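Local atomic coordinates of ABC transporter, solute-binding protein (Staphylococcus aureus, PDB entry 6LKL), a protein that serves as the extracellular solute-binding protein of an ABC transporter, binds alpha-D-glucose 6-phosphate and may, like its relatives, bind thiamine compounds. Residues 1-6 against 27-32. Sequence-based numbering, arbitrary orientation.
Sequences NVLTVY and VKIEIK
Thr4 OG1 stands beside its own backbone N (chi1 -60°), while Glu30 swings CG anti to its N (chi1 176°) and runs on extended. Paired in register on one face, the two side chains lie side by side, and Thr4 OG1 donates to Glu30 OE1 at 3.3 Å. This bond is long and reaches the anti side of the carboxylate, 24° out of its plane. Val2 CG1 packs on Glu30 CB (3.7 Å), crossing that side chain at about a right angle. Further along the same face, Lys32 runs alongside Tyr6, its CD oblique to the ring near CE2. The Tyr6 hydroxyl is held by Gly52 N and Glu46.

On the opposite face, Leu3, Val5, Ile29 and Ile31 bring apolar side chains together. Val5 CG2 meets Ile29 CG2 at 3.7 Å, and Leu3 CD2 lies alongside Ile29 CG1. Phe21 of helix 11-25 and Leu233 of helix 230-237 add to this layer.

Between the faces, the backbones pair in parallel. Leu3 N bonds Lys28 O and Val5 N bonds Glu30 O (2.7 Å). In return, Glu30 N bonds Leu3 O and Lys32 N bonds Val5 O (2.8 Å). Near the N-terminal ends of the two segments, a water bridges Asn1 O and Lys28 N. On its far edge, strand 3-7 pairs with strand 54-56. Strands 3-7 and 29-33, joined through helix 11-25, form the beta-alpha-beta crossover that opens this periplasmic-binding-protein fold.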
ATOM      1  N   ASN A   1       4.176  27.292 -14.506  1.00 34.78           N
ATOM      2  CA  ASN A   1       4.230  25.918 -14.999  1.00 42.85           C
ATOM      3  C   ASN A   1       3.963  24.932 -13.864  1.00 47.49           C
ATOM      4  O   ASN A   1       4.816  24.718 -12.999  1.00 30.78           O
ATOM      5  CB  ASN A   1       5.583  25.633 -15.641  1.00 43.14           C
ATOM      6  CG  ASN A   1       5.458  24.854 -16.927  1.00 49.81           C
ATOM      7  OD1 ASN A   1       4.615  25.161 -17.773  1.00 49.93           O
ATOM      8  ND2 ASN A   1       6.291  23.834 -17.083  1.00 51.22           N
ATOM      9  N   VAL A   2       2.775  24.335 -13.880  1.00 34.73           N
ATOM     10  CA  VAL A   2       2.299  23.513 -12.773  1.00 36.46           C
ATOM     11  C   VAL A   2       2.839  22.092 -12.881  1.00 28.69           C
ATOM     12  O   VAL A   2       2.823  21.476 -13.953  1.00 29.45           O
ATOM     13  CB  VAL A   2       0.759  23.531 -12.738  1.00 30.98           C
ATOM     14  CG1 VAL A   2       0.212  22.495 -11.768  1.00 32.16           C
ATOM     15  CG2 VAL A   2       0.270  24.917 -12.347  1.00 34.10           C
ATOM     16  N   LEU A   3       3.294  21.564 -11.745  1.00 27.56           N
ATOM     17  CA  LEU A   3       3.763  20.187 -11.633  1.00 25.34           C
ATOM     18  C   LEU A   3       2.608  19.321 -11.142  1.00 27.06           C
ATOM     19  O   LEU A   3       2.088  19.540 -10.044  1.00 24.86           O
ATOM     20  CB  LEU A   3       4.954  20.115 -10.674  1.00 28.20           C
ATOM     21  CG  LEU A   3       5.478  18.756 -10.208  1.00 25.85           C
ATOM     22  CD1 LEU A   3       6.032  17.943 -11.356  1.00 31.25           C
ATOM     23  CD2 LEU A   3       6.545  18.961  -9.145  1.00 30.37           C
ATOM     24  N   THR A   4       2.205  18.345 -11.949  1.00 24.95           N
ATOM     25  CA  THR A   4       1.004  17.563 -11.683  1.00 30.40           C
ATOM     26  C   THR A   4       1.381  16.203 -11.108  1.00 28.78           C
ATOM     27  O   THR A   4       2.215  15.490 -11.679  1.00 28.45           O
ATOM     28  CB  THR A   4       0.181  17.392 -12.962  1.00 28.98           C
ATOM     29  OG1 THR A   4      -0.197  18.681 -13.460  1.00 33.18           O
ATOM     30  CG2 THR A   4      -1.078  16.587 -12.686  1.00 34.18           C
ATOM     31  N   VAL A   5       0.765  15.852  -9.982  1.00 28.06           N
ATOM     32  CA  VAL A   5       1.064  14.625  -9.250  1.00 29.01           C
ATOM     33  C   VAL A   5      -0.214  13.799  -9.144  1.00 30.05           C
ATOM     34  O   VAL A   5      -1.228  14.282  -8.624  1.00 27.50           O
ATOM     35  CB  VAL A   5       1.635  14.931  -7.854  1.00 23.32           C
ATOM     36  CG1 VAL A   5       1.871  13.653  -7.068  1.00 24.60           C
ATOM     37  CG2 VAL A   5       2.929  15.722  -7.966  1.00 26.13           C
ATOM     38  N   TYR A   6      -0.168  12.561  -9.638  1.00 26.88           N
ATOM     39  CA  TYR A   6      -1.187  11.569  -9.311  1.00 25.98           C
ATOM     40  C   TYR A   6      -0.852  10.937  -7.967  1.00 27.77           C
ATOM     41  O   TYR A   6       0.293  10.539  -7.736  1.00 22.45           O
ATOM     42  CB  TYR A   6      -1.261  10.462 -10.364  1.00 29.29           C
ATOM     43  CG  TYR A   6      -1.375  10.897 -11.808  1.00 27.48           C
ATOM     44  CD1 TYR A   6      -0.247  11.224 -12.546  1.00 26.91           C
ATOM     45  CD2 TYR A   6      -2.609  10.931 -12.446  1.00 28.21           C
ATOM     46  CE1 TYR A   6      -0.346  11.596 -13.871  1.00 27.27           C
ATOM     47  CE2 TYR A   6      -2.717  11.303 -13.769  1.00 29.02           C
ATOM     48  CZ  TYR A   6      -1.583  11.635 -14.478  1.00 33.06           C
ATOM     49  OH  TYR A   6      -1.689  12.007 -15.799  1.00 28.19           O
ATOM     50  N   VAL A  27       7.434  26.274  -7.247  1.00 25.52           N
ATOM     51  CA  VAL A  27       6.586  25.577  -8.202  1.00 25.68           C
ATOM     52  C   VAL A  27       5.293  25.213  -7.489  1.00 24.54           C
ATOM     53  O   VAL A  27       5.285  24.929  -6.288  1.00 31.78           O
ATOM     54  CB  VAL A  27       7.295  24.325  -8.776  1.00 29.55           C
ATOM     55  CG1 VAL A  27       7.583  23.311  -7.673  1.00 31.03           C
ATOM     56  CG2 VAL A  27       6.479  23.703  -9.900  1.00 32.44           C
ATOM     57  N   LYS A  28       4.195  25.237  -8.230  1.00 24.30           N
ATOM     58  CA  LYS A  28       2.899  24.826  -7.711  1.00 30.78           C
ATOM     59  C   LYS A  28       2.655  23.375  -8.093  1.00 30.62           C
ATOM     60  O   LYS A  28       2.885  22.983  -9.242  1.00 28.54           O
ATOM     61  CB  LYS A  28       1.778  25.713  -8.255  1.00 37.33           C
ATOM     62  CG  LYS A  28       0.474  25.639  -7.456  1.00 59.93           C
ATOM     63  CD  LYS A  28       0.602  26.266  -6.070  1.00 59.06           C
ATOM     64  CE  LYS A  28      -0.667  26.075  -5.248  1.00 57.50           C
ATOM     65  NZ  LYS A  28      -0.921  24.648  -4.898  1.00 52.40           N
ATOM     66  N   ILE A  29       2.194  22.583  -7.131  1.00 34.33           N
ATOM     67  CA  ILE A  29       1.854  21.187  -7.370  1.00 29.26           C
ATOM     68  C   ILE A  29       0.340  21.064  -7.422  1.00 27.38           C
ATOM     69  O   ILE A  29      -0.368  21.604  -6.563  1.00 32.56           O
ATOM     70  CB  ILE A  29       2.455  20.266  -6.292  1.00 30.20           C
ATOM     71  CG1 ILE A  29       3.965  20.137  -6.500  1.00 25.06           C
ATOM     72  CG2 ILE A  29       1.789  18.882  -6.316  1.00 32.09           C
ATOM     73  CD1 ILE A  29       4.692  19.409  -5.388  1.00 27.84           C
ATOM     74  N   GLU A  30      -0.153  20.360  -8.433  1.00 27.45           N
ATOM     75  CA  GLU A  30      -1.548  19.965  -8.523  1.00 34.09           C
ATOM     76  C   GLU A  30      -1.633  18.462  -8.302  1.00 30.51           C
ATOM     77  O   GLU A  30      -0.828  17.700  -8.846  1.00 30.28           O
ATOM     78  CB  GLU A  30      -2.137  20.343  -9.885  1.00 35.62           C
ATOM     79  CG  GLU A  30      -3.571  19.886 -10.119  1.00 53.85           C
ATOM     80  CD  GLU A  30      -3.954  19.896 -11.587  1.00 70.42           C
ATOM     81  OE1 GLU A  30      -3.046  19.923 -12.446  1.00 59.09           O
ATOM     82  OE2 GLU A  30      -5.167  19.865 -11.886  1.00 84.22           O
ATOM     83  N   ILE A  31      -2.599  18.043  -7.492  1.00 32.31           N
ATOM     84  CA  ILE A  31      -2.757  16.647  -7.111  1.00 33.14           C
ATOM     85  C   ILE A  31      -4.038  16.117  -7.737  1.00 35.44           C
ATOM     86  O   ILE A  31      -5.114  16.701  -7.553  1.00 34.35           O
ATOM     87  CB  ILE A  31      -2.784  16.481  -5.581  1.00 31.78           C
ATOM     88  CG1 ILE A  31      -1.540  17.116  -4.952  1.00 32.75           C
ATOM     89  CG2 ILE A  31      -2.857  15.002  -5.219  1.00 31.06           C
ATOM     90  CD1 ILE A  31      -1.616  17.268  -3.446  1.00 37.32           C
ATOM     91  N   LYS A  32      -3.925  15.012  -8.468  1.00 35.40           N
ATOM     92  CA  LYS A  32      -5.076  14.266  -8.956  1.00 30.14           C
ATOM     93  C   LYS A  32      -5.271  13.050  -8.058  1.00 33.35           C
ATOM     94  O   LYS A  32      -4.356  12.233  -7.905  1.00 30.44           O
ATOM     95  CB  LYS A  32      -4.890  13.862 -10.420  1.00 34.08           C
ATOM     96  CG  LYS A  32      -4.828  15.071 -11.353  1.00 47.85           C
ATOM     97  CD  LYS A  32      -4.852  14.702 -12.831  1.00 53.27           C
ATOM     98  CE  LYS A  32      -5.226  15.920 -13.675  1.00 72.13           C
ATOM     99  NZ  LYS A  32      -5.103  15.700 -15.145  1.00 62.67           N
TER
HETATM  100  O   HOH W   1       4.403  26.230 -10.847  1.00 31.15           O